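Side-chain contact in uncharacterized protein (Pyrococcus horikoshii, PDB 2P8T), which is of unknown function but may bind ATP and act as an aminoacyl-tRNA ligase: residues Ile127-Asp132 with Glu139-Leu144. Numbering follows the deposited sequence.
Sequences ILTVKD and EDFRPL
L128 and L144 make the buried apolar half of this contact, a small example of a loop meeting a strand through side chains, with no hydrogen bond between the two segments. The CD2 methyl of L128 rests 3.8 Å from CB of L144 and 4.0 Å from its CD1, so one branch of the first leucine touches both root and branch of the second, the two side chains crossing nearly at right angles. L144 carries its CG anti to the backbone N (chi1 173°), and chi2 of 64° then sets CD1 toward that methyl. Toward the solvent-exposed end, K131 and F141 also cross: CD of K131 lies 4.0 Å from CD1 of F141, approaching the ring obliquely. K131 NZ sits almost over the ring centroid, but at 5.8 Å the cation-pi attraction is weak at most. The T129 methyl CG2 comes obliquely to F141 CE1 at a looser 4.4 Å. In the fold, strands 124-131 and 134-136 form a beta hairpin at the edge of a five-stranded sheet, and 139-144 belongs to the loop that leaves it toward helix 149-154, folding back near strand 124-131. I135 and I166 both touch the two leucines, and a backbone hydrogen bond ties L144 to I135, while V136 meets T129 and F141. An Asx turn shapes the loop around the phenylalanine: D140 OD1 accepts the backbone N of R142 at 3.2 Å, nearly straight at 175° but from well above the carboxylate plane. R142 NH1 adds a weak bond to OD1; its salt bridge to OD2 is doubtful. The R142 guanidinium also makes a cation-pi contact with F137.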
ATOM      1  N   ILE A 127      -8.597  -5.901   8.433  1.00 17.71           N
ATOM      2  CA  ILE A 127      -8.842  -4.463   8.241  1.00 18.82           C
ATOM      3  C   ILE A 127      -9.474  -3.910   9.533  1.00 18.97           C
ATOM      4  O   ILE A 127     -10.631  -4.205   9.872  1.00 19.16           O
ATOM      5  CB  ILE A 127      -9.705  -4.107   6.989  1.00 19.48           C
ATOM      6  CG1 ILE A 127      -9.081  -4.647   5.692  1.00 19.20           C
ATOM      7  CG2 ILE A 127      -9.741  -2.580   6.803  1.00 20.87           C
ATOM      8  CD1 ILE A 127      -9.260  -6.157   5.437  1.00 19.85           C
ATOM      9  N   LEU A 128      -8.682  -3.110  10.234  1.00 18.07           N
ATOM     10  CA  LEU A 128      -8.988  -2.714  11.610  1.00 18.69           C
ATOM     11  C   LEU A 128      -9.400  -1.251  11.613  1.00 18.62           C
ATOM     12  O   LEU A 128      -9.287  -0.574  10.600  1.00 17.95           O
ATOM     13  CB  LEU A 128      -7.755  -2.917  12.494  1.00 18.87           C
ATOM     14  CG  LEU A 128      -7.166  -4.339  12.591  1.00 22.29           C
ATOM     15  CD1 LEU A 128      -5.831  -4.410  11.917  1.00 23.49           C
ATOM     16  CD2 LEU A 128      -7.067  -4.746  14.058  1.00 24.93           C
ATOM     17  N   THR A 129      -9.854  -0.772  12.766  1.00 18.94           N
ATOM     18  CA  THR A 129     -10.144   0.640  12.943  1.00 20.67           C
ATOM     19  C   THR A 129      -9.386   1.132  14.191  1.00 21.30           C
ATOM     20  O   THR A 129      -8.683   0.347  14.859  1.00 20.42           O
ATOM     21  CB  THR A 129     -11.667   0.912  12.982  1.00 19.86           C
ATOM     22  OG1 THR A 129     -11.922   2.317  12.914  1.00 23.04           O
ATOM     23  CG2 THR A 129     -12.335   0.319  14.225  1.00 19.52           C
ATOM     24  N   VAL A 130      -9.477   2.435  14.462  1.00 22.38           N
ATOM     25  CA  VAL A 130      -8.779   3.033  15.612  1.00 22.99           C
ATOM     26  C   VAL A 130      -9.815   3.673  16.522  1.00 23.72           C
ATOM     27  O   VAL A 130     -10.599   4.500  16.076  1.00 23.48           O
ATOM     28  CB  VAL A 130      -7.692   4.063  15.173  1.00 23.49           C
ATOM     29  CG1 VAL A 130      -6.938   4.591  16.390  1.00 21.69           C
ATOM     30  CG2 VAL A 130      -6.688   3.414  14.213  1.00 24.17           C
ATOM     31  N   LYS A 131      -9.849   3.236  17.780  1.00 24.89           N
ATOM     32  CA  LYS A 131     -10.759   3.778  18.790  1.00 27.00           C
ATOM     33  C   LYS A 131      -9.992   3.989  20.098  1.00 27.05           C
ATOM     34  O   LYS A 131      -9.271   3.095  20.540  1.00 26.07           O
ATOM     35  CB  LYS A 131     -11.937   2.815  19.015  1.00 27.17           C
ATOM     36  CG  LYS A 131     -12.959   3.306  20.041  1.00 28.78           C
ATOM     37  CD  LYS A 131     -13.960   2.233  20.428  1.00 29.70           C
ATOM     38  CE  LYS A 131     -14.781   2.667  21.621  1.00 34.70           C
ATOM     39  NZ  LYS A 131     -15.711   3.781  21.281  1.00 38.61           N
ATOM     40  N   ASP A 132     -10.154   5.165  20.713  1.00 27.65           N
ATOM     41  CA  ASP A 132      -9.456   5.503  21.977  1.00 28.56           C
ATOM     42  C   ASP A 132      -7.959   5.309  21.773  1.00 27.71           C
ATOM     43  O   ASP A 132      -7.229   4.806  22.644  1.00 27.47           O
ATOM     44  CB  ASP A 132     -10.008   4.682  23.157  1.00 29.57           C
ATOM     45  CG  ASP A 132      -9.907   5.413  24.495  1.00 33.44           C
ATOM     46  OD1 ASP A 132      -9.881   6.674  24.515  1.00 37.74           O
ATOM     47  OD2 ASP A 132      -9.865   4.717  25.537  1.00 36.72           O
ATOM     48  N   GLU A 139     -15.649  -5.384  14.897  1.00 35.01           N
ATOM     49  CA  GLU A 139     -16.902  -5.937  15.431  1.00 36.56           C
ATOM     50  C   GLU A 139     -17.040  -5.645  16.935  1.00 35.86           C
ATOM     51  O   GLU A 139     -18.053  -5.097  17.393  1.00 36.36           O
ATOM     52  CB  GLU A 139     -16.978  -7.447  15.168  1.00 36.74           C
ATOM     53  CG  GLU A 139     -18.353  -8.071  15.429  1.00 39.56           C
ATOM     54  CD  GLU A 139     -18.387  -9.558  15.136  1.00 39.43           C
ATOM     55  OE1 GLU A 139     -17.609 -10.321  15.759  1.00 43.80           O
ATOM     56  OE2 GLU A 139     -19.197  -9.968  14.281  1.00 44.25           O
ATOM     57  N   ASP A 140     -16.007  -6.004  17.686  1.00 34.73           N
ATOM     58  CA  ASP A 140     -16.068  -6.040  19.141  1.00 33.62           C
ATOM     59  C   ASP A 140     -15.122  -5.042  19.774  1.00 33.21           C
ATOM     60  O   ASP A 140     -15.119  -4.864  21.005  1.00 32.97           O
ATOM     61  CB  ASP A 140     -15.736  -7.452  19.647  1.00 33.83           C
ATOM     62  CG  ASP A 140     -14.407  -7.970  19.134  1.00 33.86           C
ATOM     63  OD1 ASP A 140     -13.677  -7.237  18.434  1.00 32.61           O
ATOM     64  OD2 ASP A 140     -14.079  -9.135  19.439  1.00 35.41           O
ATOM     65  N   PHE A 141     -14.301  -4.410  18.937  1.00 32.30           N
ATOM     66  CA  PHE A 141     -13.370  -3.367  19.387  1.00 31.94           C
ATOM     67  C   PHE A 141     -12.264  -3.874  20.324  1.00 31.62           C
ATOM     68  O   PHE A 141     -11.689  -3.112  21.099  1.00 31.19           O
ATOM     69  CB  PHE A 141     -14.136  -2.156  19.962  1.00 32.29           C
ATOM     70  CG  PHE A 141     -15.149  -1.577  19.005  1.00 32.73           C
ATOM     71  CD1 PHE A 141     -14.743  -0.785  17.933  1.00 32.89           C
ATOM     72  CD2 PHE A 141     -16.501  -1.843  19.158  1.00 34.56           C
ATOM     73  CE1 PHE A 141     -15.671  -0.250  17.031  1.00 33.39           C
ATOM     74  CE2 PHE A 141     -17.446  -1.322  18.258  1.00 34.91           C
ATOM     75  CZ  PHE A 141     -17.029  -0.525  17.190  1.00 34.40           C
ATOM     76  N   ARG A 142     -11.943  -5.162  20.223  1.00 31.16           N
ATOM     77  CA  ARG A 142     -10.798  -5.725  20.936  1.00 31.14           C
ATOM     78  C   ARG A 142      -9.483  -5.272  20.281  1.00 29.84           C
ATOM     79  O   ARG A 142      -9.407  -5.140  19.047  1.00 28.37           O
ATOM     80  CB  ARG A 142     -10.905  -7.264  20.999  1.00 31.38           C
ATOM     81  CG  ARG A 142     -10.781  -7.961  19.638  1.00 34.00           C
ATOM     82  CD  ARG A 142     -11.297  -9.417  19.629  1.00 33.78           C
ATOM     83  NE  ARG A 142     -10.791 -10.138  18.467  1.00 36.64           N
ATOM     84  CZ  ARG A 142     -11.404 -10.239  17.286  1.00 37.09           C
ATOM     85  NH1 ARG A 142     -12.596  -9.699  17.080  1.00 34.81           N
ATOM     86  NH2 ARG A 142     -10.807 -10.901  16.299  1.00 34.94           N
ATOM     87  N   PRO A 143      -8.445  -4.998  21.093  1.00 28.87           N
ATOM     88  CA  PRO A 143      -7.198  -4.539  20.489  1.00 27.95           C
ATOM     89  C   PRO A 143      -6.491  -5.601  19.686  1.00 27.13           C
ATOM     90  O   PRO A 143      -6.470  -6.778  20.076  1.00 26.89           O
ATOM     91  CB  PRO A 143      -6.348  -4.139  21.701  1.00 28.41           C
ATOM     92  CG  PRO A 143      -7.355  -3.917  22.787  1.00 29.78           C
ATOM     93  CD  PRO A 143      -8.349  -4.994  22.562  1.00 29.21           C
ATOM     94  N   LEU A 144      -5.946  -5.180  18.549  1.00 25.52           N
ATOM     95  CA  LEU A 144      -4.983  -5.959  17.778  1.00 24.64           C
ATOM     96  C   LEU A 144      -3.810  -6.519  18.597  1.00 24.68           C
ATOM     97  O   LEU A 144      -3.373  -7.637  18.365  1.00 23.73           O
ATOM     98  CB  LEU A 144      -4.393  -5.058  16.691  1.00 23.86           C
ATOM     99  CG  LEU A 144      -3.242  -5.603  15.851  1.00 23.83           C
ATOM    100  CD1 LEU A 144      -3.723  -6.813  15.017  1.00 23.10           C
ATOM    101  CD2 LEU A 144      -2.656  -4.508  14.962  1.00 24.13           C
TER